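Local coordinates for protein putative 2,3,4,5-tetrahydropyridine-2-carboxylate N- succinyltransferase (Campylobacter jejuni, PDB 2RIJ) that probably catalyses the succinylation of tetrahydrodipicolinate with succinyl-CoA, a step of lysine biosynthesis through diaminopimelate, at residues Arg32-Gln37 and Asp175-Leu180; Asn77-Val82 and Glu134-Glu139; Glu269-Gly274 and Lys295-Gly300; Leu328-Glu333 and Ala370-Leu375. All coordinates share one frame; numbering follows the deposited sequence.

From the N terminus, strand 27-35 enters the antiparallel sheet of the N-terminal part. Its end meets residues 175-180 in contact 1, which closes a loop of 137 intervening residues. Contact 2 closes a shorter loop within that span and joins strand 80-84 to the start of helix 138-149. The two contacts touch, through Leu33 and Glu139. The chain then runs into the coils of the left-handed beta-helix, where contact 3 pairs two strands of one face. Contact 4 follows it in series and pairs two strands near the C-terminal end. Contacts 3 and 4 lie on one mixed sheet, about 20 Å apart between centres. Both are across the chain's centre from contacts 1 and 2.

Contact 1: residues Arg32-Gln37 and Asp175-Leu180; sequences RLDRGQ and DKPIEL
Glu179 OE2 is gripped by the turn that leaves strand 27-35. It lies 3.1 Å from Gly36 CA and accepts hydrogen bonds from Leu38 N and Asn39 N. The Gln37 side chain turns sharply about its CB-CG bond (chi2 74°), which brings the amide alongside the backbone of 177-179. Gln37 OE1 takes the N-H of Glu179 at 2.9 Å in a nearly straight bond (170°), tilted from the carbonyl plane. Gln37 NE2 gives a hydrogen to Pro177 O, also at 2.9 Å, in the carbonyl plane on a lone pair. Bonds at both ends fix the rotation of this amide. The side chains of Gln37 and Glu179 run antiparallel, each reaching for the other's backbone.

Asp34 CB packs on Pro177 CG at 3.8 Å, the side chains crossing at about a right angle. Asp34 OD1 forms a salt bridge with Arg32 NH1 at 2.9 Å. The oxygen lies in the guanidinium plane, but the nitrogen comes from above the carboxylate plane. Water 1 joins Arg32 NH2, Asp34 OD2 and Lys176 NZ, and water 2 joins Asp34 OD1 to the same lysine. Lys176 NZ also bonds Asn194 of the second subunit, and Arg32 NE bonds Lys191 O of that subunit. Gln45 NE2 also donates to Asp34 OD2.

The contact joins the end of strand 27-35, in the N-terminal sheet, to strand 176-178, at the edge of a small antiparallel sheet within this chain, and to Glu179, the N-cap residue of helix 180-192. The Asp34 carboxylate probably offsets the charges of Arg32 and Lys176 beside the subunit boundary.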
loop_
_atom_site.group_PDB
_atom_site.type_symbol
_atom_site.label_atom_id
_atom_site.label_comp_id
_atom_site.label_asym_id
_atom_site.label_seq_id
_atom_site.Cartn_x
_atom_site.Cartn_y
_atom_site.Cartn_z
ATOM N N ARG A 32 14.638 13.356 59.469
ATOM C CA ARG A 32 13.500 13.328 60.363
ATOM C C ARG A 32 12.596 12.231 59.848
ATOM O O ARG A 32 12.244 12.199 58.649
ATOM C CB ARG A 32 12.755 14.666 60.367
ATOM C CG ARG A 32 11.593 14.708 61.314
ATOM C CD ARG A 32 10.711 15.989 61.174
ATOM N NE ARG A 32 10.245 16.166 59.795
ATOM C CZ ARG A 32 9.295 15.435 59.213
ATOM N NH1 ARG A 32 8.680 14.462 59.841
ATOM N NH2 ARG A 32 8.978 15.675 57.943
ATOM N N LEU A 33 12.197 11.312 60.727
ATOM C CA LEU A 33 11.394 10.166 60.330
ATOM C C LEU A 33 9.907 10.308 60.672
ATOM O O LEU A 33 9.548 10.841 61.723
ATOM C CB LEU A 33 11.901 8.890 60.990
ATOM C CG LEU A 33 13.392 8.553 60.872
ATOM C CD1 LEU A 33 13.622 7.210 61.637
ATOM C CD2 LEU A 33 13.900 8.520 59.462
ATOM N N ASP A 34 9.058 9.798 59.780
ATOM C CA ASP A 34 7.646 9.644 60.046
ATOM C C ASP A 34 7.432 8.168 60.326
ATOM O O ASP A 34 7.799 7.334 59.511
ATOM C CB ASP A 34 6.808 10.073 58.846
ATOM C CG ASP A 34 6.899 11.576 58.565
ATOM O OD1 ASP A 34 6.635 12.384 59.496
ATOM O OD2 ASP A 34 7.226 11.956 57.413
ATOM N N ARG A 35 6.858 7.848 61.484
ATOM C CA ARG A 35 6.620 6.457 61.914
ATOM C C ARG A 35 5.138 6.102 61.835
ATOM O O ARG A 35 4.295 6.981 61.789
ATOM C CB ARG A 35 7.104 6.278 63.347
ATOM C CG ARG A 35 8.622 6.502 63.470
ATOM C CD ARG A 35 9.039 6.671 64.925
ATOM N NE ARG A 35 10.490 6.764 65.024
ATOM C CZ ARG A 35 11.295 5.713 64.973
ATOM N NH1 ARG A 35 10.791 4.487 64.804
ATOM N NH2 ARG A 35 12.605 5.892 65.049
ATOM N N GLY A 36 4.837 4.812 61.851
ATOM C CA GLY A 36 3.469 4.317 61.825
ATOM C C GLY A 36 2.667 4.788 63.023
ATOM O O GLY A 36 3.192 4.857 64.134
ATOM N N GLN A 37 1.417 5.170 62.764
ATOM C CA GLN A 37 0.455 5.569 63.787
ATOM C C GLN A 37 0.082 4.349 64.657
ATOM O O GLN A 37 -0.268 4.505 65.816
ATOM C CB GLN A 37 -0.843 6.103 63.149
ATOM C CG GLN A 37 -0.756 7.413 62.372
ATOM C CD GLN A 37 -0.070 7.226 61.039
ATOM O OE1 GLN A 37 -0.058 6.107 60.505
ATOM N NE2 GLN A 37 0.546 8.291 60.518
ATOM N N ASP A 175 0.814 15.344 52.105
ATOM C CA ASP A 175 2.141 14.784 52.048
ATOM C C ASP A 175 2.592 14.086 53.326
ATOM O O ASP A 175 3.754 13.794 53.442
ATOM C CB ASP A 175 3.174 15.839 51.512
ATOM C CG ASP A 175 3.052 16.086 49.946
ATOM O OD1 ASP A 175 2.467 15.224 49.185
ATOM O OD2 ASP A 175 3.583 17.125 49.466
ATOM N N LYS A 176 1.674 13.779 54.241
ATOM C CA LYS A 176 1.970 13.020 55.458
ATOM C C LYS A 176 1.462 11.579 55.317
ATOM O O LYS A 176 0.289 11.389 54.982
ATOM C CB LYS A 176 1.252 13.646 56.670
ATOM C CG LYS A 176 1.479 15.127 56.865
ATOM C CD LYS A 176 2.914 15.394 57.012
ATOM C CE LYS A 176 3.198 16.692 57.764
ATOM N NZ LYS A 176 4.694 16.783 57.873
ATOM N N PRO A 177 2.322 10.578 55.589
ATOM C CA PRO A 177 1.917 9.192 55.467
ATOM C C PRO A 177 1.048 8.714 56.645
ATOM O O PRO A 177 1.293 9.057 57.816
ATOM C CB PRO A 177 3.255 8.435 55.371
ATOM C CG PRO A 177 4.228 9.305 56.188
ATOM C CD PRO A 177 3.737 10.720 55.976
ATOM N N ILE A 178 0.038 7.920 56.322
ATOM C CA ILE A 178 -0.851 7.301 57.294
ATOM C C ILE A 178 -1.003 5.832 56.929
ATOM O O ILE A 178 -1.329 5.501 55.796
ATOM C CB ILE A 178 -2.240 7.957 57.265
ATOM C CG1 ILE A 178 -2.105 9.476 57.414
ATOM C CG2 ILE A 178 -3.198 7.286 58.327
ATOM C CD1 ILE A 178 -3.412 10.239 57.268
ATOM N N GLU A 179 -0.762 4.952 57.886
ATOM C CA GLU A 179 -0.975 3.519 57.690
ATOM C C GLU A 179 -2.414 3.245 57.326
ATOM O O GLU A 179 -3.316 3.784 57.945
ATOM C CB GLU A 179 -0.636 2.737 58.961
ATOM C CG GLU A 179 0.783 2.875 59.431
ATOM C CD GLU A 179 1.114 1.861 60.528
ATOM O OE1 GLU A 179 1.355 0.680 60.186
ATOM O OE2 GLU A 179 1.116 2.251 61.722
ATOM N N LEU A 180 -2.632 2.430 56.297
ATOM C CA LEU A 180 -3.973 2.077 55.859
ATOM C C LEU A 180 -4.747 1.409 57.019
ATOM O O LEU A 180 -5.935 1.650 57.194
ATOM C CB LEU A 180 -3.932 1.172 54.598
ATOM C CG LEU A 180 -3.382 1.894 53.333
ATOM C CD1 LEU A 180 -3.069 0.906 52.218
ATOM C CD2 LEU A 180 -4.342 2.970 52.860
HETATM O O HOH W 1 6.550 14.586 56.959
HETATM O O HOH W 2 4.746 14.524 59.636
#

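Contact 2: residues Asn77-Val82 and Glu134-Glu139; sequences NASEFV and EPLSVE
Direct hydrogen bonds centre on the carboxylate of Glu80, whose two oxygens reach different parts of 134-139. Leu136 N gives its hydrogen to Glu80 OE1 at 2.9 Å, from above the carboxylate plane. Ser137 OG gives its proton to Glu80 OE2 at 2.8 Å, on the syn side. Glu80 CG lies between the backbone N and the carbonyl carbon (chi1 67°), and beyond it the extended chain carries the carboxylate across to the loop. Ser140 OG is a further partner of Glu80 OE1.

Ser137 also caps the helix that follows. It is the N-cap of helix 138-149, and its OG accepts the N-H of Ser140.

One water adds an indirect link. It lies 2.7 Å from Ser79 OG and also reaches Glu80 OE1 and Glu134 O.

Van der Waals contacts flank the hydrogen bonds. Val82 CG1 presses on Glu139 CG and CD, each at 3.7 Å, the side chains crossing at about a right angle. Its other methyl, CG2, faces Ser137 OG at 3.5 Å. At the far end, Leu136 CD1 comes 3.9 Å from Ser79 OG, and Leu136 CB covers the Glu80 carboxylate.

The contact ties the start of strand 80-84 to the start of helix 138-149. Several donors and the nearby helix N terminus would probably favour the ionised form of Glu80. Ser137 positions that carboxylate and caps the helix with the same hydroxyl.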
loop_
_atom_site.group_PDB
_atom_site.type_symbol
_atom_site.label_atom_id
_atom_site.label_comp_id
_atom_site.label_asym_id
_atom_site.label_seq_id
_atom_site.Cartn_x
_atom_site.Cartn_y
_atom_site.Cartn_z
ATOM N N ASN A 77 32.059 -2.819 57.408
ATOM C CA ASN A 77 31.985 -3.695 56.248
ATOM C C ASN A 77 30.578 -3.856 55.678
ATOM O O ASN A 77 30.418 -4.503 54.649
ATOM C CB ASN A 77 32.545 -5.071 56.587
ATOM C CG ASN A 77 33.973 -5.003 57.066
ATOM O OD1 ASN A 77 34.825 -4.333 56.454
ATOM N ND2 ASN A 77 34.245 -5.669 58.185
ATOM N N ALA A 78 29.569 -3.295 56.334
ATOM C CA ALA A 78 28.212 -3.279 55.797
ATOM C C ALA A 78 28.144 -2.145 54.785
ATOM O O ALA A 78 29.033 -1.277 54.755
ATOM C CB ALA A 78 27.196 -3.085 56.923
ATOM N N SER A 79 27.137 -2.164 53.913
ATOM C CA SER A 79 27.016 -1.139 52.872
ATOM C C SER A 79 26.487 0.188 53.413
ATOM O O SER A 79 26.596 1.232 52.771
ATOM C CB SER A 79 26.107 -1.608 51.723
ATOM O OG SER A 79 24.880 -2.089 52.207
ATOM N N GLU A 80 25.888 0.142 54.589
ATOM C CA GLU A 80 25.215 1.309 55.120
ATOM C C GLU A 80 25.171 1.234 56.624
ATOM O O GLU A 80 25.394 0.161 57.204
ATOM C CB GLU A 80 23.778 1.383 54.548
ATOM C CG GLU A 80 22.874 0.251 55.043
ATOM C CD GLU A 80 21.473 0.380 54.500
ATOM O OE1 GLU A 80 21.315 0.298 53.258
ATOM O OE2 GLU A 80 20.537 0.520 55.322
ATOM N N PHE A 81 24.899 2.378 57.242
ATOM C CA PHE A 81 24.719 2.479 58.689
ATOM C C PHE A 81 23.623 3.489 58.974
ATOM O O PHE A 81 23.620 4.595 58.422
ATOM C CB PHE A 81 26.067 2.787 59.402
ATOM C CG PHE A 81 25.922 3.160 60.850
ATOM C CD1 PHE A 81 25.751 2.188 61.827
ATOM C CD2 PHE A 81 25.983 4.483 61.247
ATOM C CE1 PHE A 81 25.629 2.539 63.168
ATOM C CE2 PHE A 81 25.859 4.836 62.585
ATOM C CZ PHE A 81 25.689 3.849 63.545
ATOM N N VAL A 82 22.648 3.054 59.781
ATOM C CA VAL A 82 21.510 3.855 60.187
ATOM C C VAL A 82 21.382 3.783 61.695
ATOM O O VAL A 82 21.413 2.701 62.266
ATOM C CB VAL A 82 20.209 3.317 59.549
ATOM C CG1 VAL A 82 19.001 4.125 59.965
ATOM C CG2 VAL A 82 20.333 3.265 58.006
ATOM N N GLU A 134 22.479 -2.635 47.270
ATOM C CA GLU A 134 21.066 -2.616 47.501
ATOM C C GLU A 134 20.775 -2.020 48.869
ATOM O O GLU A 134 21.458 -2.329 49.856
ATOM C CB GLU A 134 20.514 -4.017 47.505
ATOM C CG GLU A 134 20.561 -4.724 46.197
ATOM C CD GLU A 134 19.815 -6.070 46.266
ATOM O OE1 GLU A 134 19.562 -6.564 47.412
ATOM O OE2 GLU A 134 19.475 -6.596 45.170
ATOM N N PRO A 135 19.746 -1.174 48.939
ATOM C CA PRO A 135 19.357 -0.608 50.211
ATOM C C PRO A 135 18.861 -1.686 51.166
ATOM O O PRO A 135 18.204 -2.631 50.747
ATOM C CB PRO A 135 18.216 0.363 49.840
ATOM C CG PRO A 135 17.708 -0.114 48.509
ATOM C CD PRO A 135 18.906 -0.685 47.820
ATOM N N LEU A 136 19.170 -1.528 52.446
ATOM C CA LEU A 136 18.690 -2.449 53.448
ATOM C C LEU A 136 17.644 -1.860 54.355
ATOM O O LEU A 136 17.140 -2.529 55.248
ATOM C CB LEU A 136 19.872 -2.926 54.254
ATOM C CG LEU A 136 20.969 -3.579 53.414
ATOM C CD1 LEU A 136 22.145 -3.828 54.304
ATOM C CD2 LEU A 136 20.435 -4.862 52.796
ATOM N N SER A 137 17.328 -0.587 54.154
ATOM C CA SER A 137 16.426 0.113 55.061
ATOM C C SER A 137 15.617 1.132 54.308
ATOM O O SER A 137 16.036 1.596 53.255
ATOM C CB SER A 137 17.192 0.790 56.201
ATOM O OG SER A 137 18.116 1.780 55.773
ATOM N N VAL A 138 14.472 1.499 54.878
ATOM C CA VAL A 138 13.697 2.635 54.406
ATOM C C VAL A 138 14.572 3.892 54.386
ATOM O O VAL A 138 14.572 4.651 53.420
ATOM C CB VAL A 138 12.444 2.871 55.248
ATOM C CG1 VAL A 138 11.708 4.118 54.743
ATOM C CG2 VAL A 138 11.517 1.618 55.203
ATOM N N GLU A 139 15.330 4.096 55.445
ATOM C CA GLU A 139 16.186 5.263 55.561
ATOM C C GLU A 139 17.204 5.361 54.407
ATOM O O GLU A 139 17.442 6.448 53.867
ATOM C CB GLU A 139 16.921 5.245 56.924
ATOM C CG GLU A 139 16.010 5.393 58.164
ATOM C CD GLU A 139 15.523 4.069 58.788
ATOM O OE1 GLU A 139 15.333 3.034 58.081
ATOM O OE2 GLU A 139 15.281 4.084 60.015
HETATM O O HOH W 3 23.030 -0.355 51.196
#

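Contact 3: residues Glu269-Gly274 and Lys295-Gly300; sequences EGSDVG and KACLLG
Asp272 and Val273 pair with Leu298 and Leu299 as parallel neighbours on one face of a left-handed beta-helix, the fold of hexapeptide-repeat acyltransferases. The two segments run almost in the same direction, 3° apart.

The tight part is the backbone pairing and Ser271. Asp272 N donates to Cys297 O at 2.8 Å, and Leu299 N donates to Asp272 O at 2.9 Å. Both donors sit nearly along the C=O axis of their acceptor. Gly274 N continues the series to Leu299 O. A side chain joins in at the buried Ser271. Its OG lies beside its own backbone N (chi1 -69°), from where it accepts the N-H of Cys297 at 2.9 Å and donates to Gly268 O. In the buried interior, Val273 CG2 and Leu299 CD1 touch only lightly at 4.5 Å, and Ile279 touches both residues. The segments end next to Gly275 and near Ala317, residues predicted to bind succinyl-CoA.

The outer side and the turn are looser. The side chains of Asp272 and Leu298 run alongside each other on the outer face, away from Val273 and Leu299. Leu298 has two conformers, which leaves that contact less certain. At the turn, Ala296 N still reaches Glu269 O at 2.8 Å. Gly270 and Ala296 both take positive phi there, and Ala296 CA-H points at Gly270 O. The charged ends of Glu269 and Lys295 are near each other but too far apart for a salt bridge. On the outer side, water 4 donates to Leu299 O at 2.7 Å and to Asp272 OD1 at 3.1 Å.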
loop_
_atom_site.group_PDB
_atom_site.type_symbol
_atom_site.label_atom_id
_atom_site.label_comp_id
_atom_site.label_asym_id
_atom_site.label_seq_id
_atom_site.Cartn_x
_atom_site.Cartn_y
_atom_site.Cartn_z
ATOM N N GLU A 269 19.408 17.344 26.798
ATOM C CA GLU A 269 19.190 18.793 26.706
ATOM C C GLU A 269 18.538 19.275 25.434
ATOM O O GLU A 269 18.947 18.901 24.304
ATOM C CB GLU A 269 20.568 19.470 26.815
ATOM C CG GLU A 269 20.523 20.964 26.780
ATOM C CD GLU A 269 21.936 21.508 27.103
ATOM O OE1 GLU A 269 22.835 21.362 26.235
ATOM O OE2 GLU A 269 22.147 21.972 28.255
ATOM N N GLY A 270 17.551 20.166 25.588
ATOM C CA GLY A 270 16.900 20.797 24.483
ATOM C C GLY A 270 15.822 19.952 23.829
ATOM O O GLY A 270 15.279 20.344 22.822
ATOM N N SER A 271 15.511 18.785 24.391
ATOM C CA SER A 271 14.507 17.930 23.798
ATOM C C SER A 271 13.125 18.419 24.172
ATOM O O SER A 271 12.935 19.148 25.157
ATOM C CB SER A 271 14.711 16.474 24.187
ATOM O OG SER A 271 15.872 15.955 23.585
ATOM N N ASP A 272 12.135 18.012 23.390
ATOM C CA ASP A 272 10.748 18.420 23.612
ATOM C C ASP A 272 9.881 17.151 23.552
ATOM O O ASP A 272 9.832 16.488 22.516
ATOM C CB ASP A 272 10.369 19.393 22.533
ATOM C CG ASP A 272 9.051 20.060 22.769
ATOM O OD1 ASP A 272 8.018 19.355 22.890
ATOM O OD2 ASP A 272 9.037 21.315 22.789
ATOM N N VAL A 273 9.320 16.787 24.693
ATOM C CA VAL A 273 8.476 15.601 24.848
ATOM C C VAL A 273 7.046 16.130 24.707
ATOM O O VAL A 273 6.555 16.876 25.565
ATOM C CB VAL A 273 8.677 14.899 26.172
ATOM C CG1 VAL A 273 7.805 13.580 26.262
ATOM C CG2 VAL A 273 10.167 14.635 26.452
ATOM N N GLY A 274 6.424 15.824 23.578
ATOM C CA GLY A 274 5.122 16.392 23.230
ATOM C C GLY A 274 3.978 15.830 24.084
ATOM O O GLY A 274 4.135 14.841 24.805
ATOM N N LYS A 295 20.159 14.754 22.758
ATOM C CA LYS A 295 19.937 16.179 22.755
ATOM C C LYS A 295 19.082 16.673 21.602
ATOM O O LYS A 295 19.170 16.172 20.492
ATOM C CB LYS A 295 21.286 16.907 22.662
ATOM C CG LYS A 295 22.157 16.705 23.854
ATOM C CD LYS A 295 23.386 17.597 23.770
ATOM C CE LYS A 295 24.390 17.198 24.819
ATOM N NZ LYS A 295 25.467 18.247 24.953
ATOM N N ALA A 296 18.252 17.669 21.880
ATOM C CA ALA A 296 17.470 18.322 20.855
ATOM C C ALA A 296 16.594 17.328 20.058
ATOM O O ALA A 296 16.446 17.452 18.857
ATOM C CB ALA A 296 18.417 19.126 19.899
ATOM N N CYS A 297 16.038 16.326 20.719
ATOM C CA CYS A 297 15.086 15.454 20.066
ATOM C C CYS A 297 13.684 16.049 20.206
ATOM O O CYS A 297 13.398 16.725 21.194
ATOM C CB CYS A 297 15.103 14.065 20.672
ATOM S SG CYS A 297 16.611 13.163 20.261
ATOM N N LEU A 298 12.846 15.798 19.207
ATOM C CA LEU A 298 11.478 16.293 19.162
ATOM C C LEU A 298 10.544 15.092 19.094
ATOM O O LEU A 298 10.491 14.426 18.081
ATOM C CB LEU A 298 11.334 17.151 17.903
ATOM C CG LEU A 298 10.089 17.967 17.631
ATOM C CD1 LEU A 298 9.731 18.826 18.829
ATOM C CD2 LEU A 298 10.387 18.831 16.368
ATOM N N LEU A 299 9.820 14.821 20.173
ATOM C CA LEU A 299 8.880 13.693 20.233
ATOM C C LEU A 299 7.454 14.255 20.122
ATOM O O LEU A 299 6.998 15.000 20.974
ATOM C CB LEU A 299 9.087 12.926 21.518
ATOM C CG LEU A 299 10.519 12.431 21.772
ATOM C CD1 LEU A 299 10.633 11.725 23.089
ATOM C CD2 LEU A 299 11.109 11.556 20.621
ATOM N N GLY A 300 6.778 13.898 19.053
ATOM C CA GLY A 300 5.471 14.421 18.783
ATOM C C GLY A 300 4.398 14.004 19.791
ATOM O O GLY A 300 4.498 12.977 20.465
HETATM O O HOH W 4 6.969 17.634 20.520
#

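Contact 4: residues Leu328-Glu333 and Ala370-Leu375; sequences LLKDAE and AMIVAL
The carboxylate of Asp331 is the flat side-chain group of this contact. Leu375 N meets Asp331 OD2 on its anti side, 19° out of the plane, in a straight bond of 2.9 Å. Leu375 CB lies obliquely over one face, 3.8 Å from Asp331 CG. Ala374 CB lies 3.3 Å from Asp331 OD2. Asp331 CG is turned beside its own backbone N (chi1 -55°), and the carboxylate reaches across to the neighbouring strand. Lys377 NZ adds a salt bridge to Asp331 OD2.

Backbone bonds pair strands 326-329 and 371-375 in parallel. Leu328 N donates to O of Met371, a selenomethionine, at 2.8 Å. Val373 N reaches Leu328 O from above the carbonyl plane, and Lys330 N donates to Val373 O at 2.8 Å. Leu329 CD1 meets Val373 CG1 at 3.7 Å on one face of the sheet. Lys330 lays its aliphatic chain over Ile372, with Lys330 CE 3.7 Å from Ile372 CD1. Lys330 CB is 4.1 Å from Ala374 CB. Leu328, Leu329 and Ile372 each have two conformers, so their side-chain contacts are less certain.

On its other side, strand 371-375 pairs with strand 360-364, where Ile372 bonds the backbone of Arg363, a residue predicted to bind succinyl-CoA. Asp331 is the N-cap of helix 332-338, but its side chain makes no capping bond. Its carboxylate instead takes the place of a backbone carbonyl, continuing the pairing beyond strand 326-329.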
loop_
_atom_site.group_PDB
_atom_site.type_symbol
_atom_site.label_atom_id
_atom_site.label_comp_id
_atom_site.label_asym_id
_atom_site.label_seq_id
_atom_site.Cartn_x
_atom_site.Cartn_y
_atom_site.Cartn_z
ATOM N N LEU A 328 11.221 1.675 6.649
ATOM C CA LEU A 328 11.864 1.786 5.350
ATOM C C LEU A 328 12.820 2.958 5.434
ATOM O O LEU A 328 12.394 4.079 5.752
ATOM C CB LEU A 328 10.814 2.036 4.255
ATOM C CG LEU A 328 11.281 2.184 2.804
ATOM C CD1 LEU A 328 11.750 0.869 2.280
ATOM C CD2 LEU A 328 10.183 2.741 1.891
ATOM N N LEU A 329 14.094 2.693 5.164
ATOM C CA LEU A 329 15.134 3.706 5.261
ATOM C C LEU A 329 15.142 4.626 4.050
ATOM O O LEU A 329 15.119 4.155 2.917
ATOM C CB LEU A 329 16.512 3.047 5.365
ATOM C CG LEU A 329 17.688 4.033 5.435
ATOM C CD1 LEU A 329 17.670 4.613 6.823
ATOM C CD2 LEU A 329 19.021 3.358 5.126
ATOM N N LYS A 330 15.210 5.936 4.294
ATOM C CA LYS A 330 15.437 6.923 3.253
ATOM C C LYS A 330 16.625 7.754 3.641
ATOM O O LYS A 330 17.017 7.788 4.804
ATOM C CB LYS A 330 14.184 7.758 3.026
ATOM C CG LYS A 330 13.006 6.853 2.603
ATOM C CD LYS A 330 12.021 7.528 1.743
ATOM C CE LYS A 330 10.874 6.564 1.347
ATOM N NZ LYS A 330 11.304 5.417 0.460
ATOM N N ASP A 331 17.224 8.433 2.672
ATOM C CA ASP A 331 18.352 9.345 2.952
ATOM C C ASP A 331 19.575 8.632 3.499
ATOM O O ASP A 331 20.298 9.190 4.324
ATOM C CB ASP A 331 17.918 10.463 3.937
ATOM C CG ASP A 331 16.693 11.236 3.463
ATOM O OD1 ASP A 331 16.697 11.658 2.301
ATOM O OD2 ASP A 331 15.708 11.407 4.239
ATOM N N ALA A 332 19.860 7.437 2.989
ATOM C CA ALA A 332 20.956 6.611 3.546
ATOM C C ALA A 332 22.316 7.285 3.520
ATOM O O ALA A 332 23.082 7.191 4.479
ATOM C CB ALA A 332 21.014 5.275 2.855
ATOM N N GLU A 333 22.629 7.998 2.443
ATOM C CA GLU A 333 23.957 8.620 2.331
ATOM C C GLU A 333 24.184 9.712 3.362
ATOM O O GLU A 333 25.265 9.791 3.954
ATOM C CB GLU A 333 24.225 9.138 0.901
ATOM C CG GLU A 333 24.139 8.055 -0.146
ATOM N N ALA A 370 3.400 3.359 4.607
ATOM C CA ALA A 370 4.683 2.767 5.082
ATOM C C ALA A 370 5.282 3.574 6.246
ATOM O O ALA A 370 5.274 4.815 6.237
ATOM C CB ALA A 370 5.731 2.682 3.974
HETATM N N MSE A 371 5.846 2.861 7.213
HETATM C CA MSE A 371 6.660 3.502 8.237
HETATM C C MSE A 371 8.047 3.779 7.668
HETATM O O MSE A 371 8.708 2.886 7.097
HETATM C CB MSE A 371 6.742 2.638 9.492
HETATM C CG MSE A 371 5.424 2.396 10.162
HETATM SE SE MSE A 371 4.675 4.045 10.831
HETATM C CE MSE A 371 5.738 4.372 12.353
ATOM N N ILE A 372 8.472 5.026 7.808
ATOM C CA ILE A 372 9.778 5.465 7.272
ATOM C C ILE A 372 10.735 5.912 8.368
ATOM O O ILE A 372 10.340 6.514 9.343
ATOM C CB ILE A 372 9.605 6.619 6.225
ATOM C CG1 ILE A 372 9.062 6.054 4.908
ATOM C CG2 ILE A 372 10.937 7.405 5.984
ATOM C CD1 ILE A 372 8.372 7.091 4.046
ATOM N N VAL A 373 12.015 5.606 8.191
ATOM C CA VAL A 373 13.069 6.265 8.930
ATOM C C VAL A 373 13.904 7.059 7.893
ATOM O O VAL A 373 14.374 6.489 6.893
ATOM C CB VAL A 373 13.920 5.342 9.807
ATOM C CG1 VAL A 373 14.644 4.202 8.981
ATOM C CG2 VAL A 373 14.894 6.201 10.622
ATOM N N ALA A 374 14.015 8.366 8.097
ATOM C CA ALA A 374 14.632 9.293 7.131
ATOM C C ALA A 374 15.581 10.263 7.846
ATOM O O ALA A 374 15.775 10.160 9.062
ATOM C CB ALA A 374 13.554 10.047 6.360
ATOM N N LEU A 375 16.139 11.232 7.114
ATOM C CA LEU A 375 16.987 12.238 7.705
ATOM C C LEU A 375 16.152 13.367 8.307
ATOM O O LEU A 375 15.253 13.906 7.677
ATOM C CB LEU A 375 17.961 12.830 6.658
ATOM C CG LEU A 375 18.850 13.999 7.064
ATOM C CD1 LEU A 375 19.992 13.548 7.976
ATOM C CD2 LEU A 375 19.332 14.771 5.797
#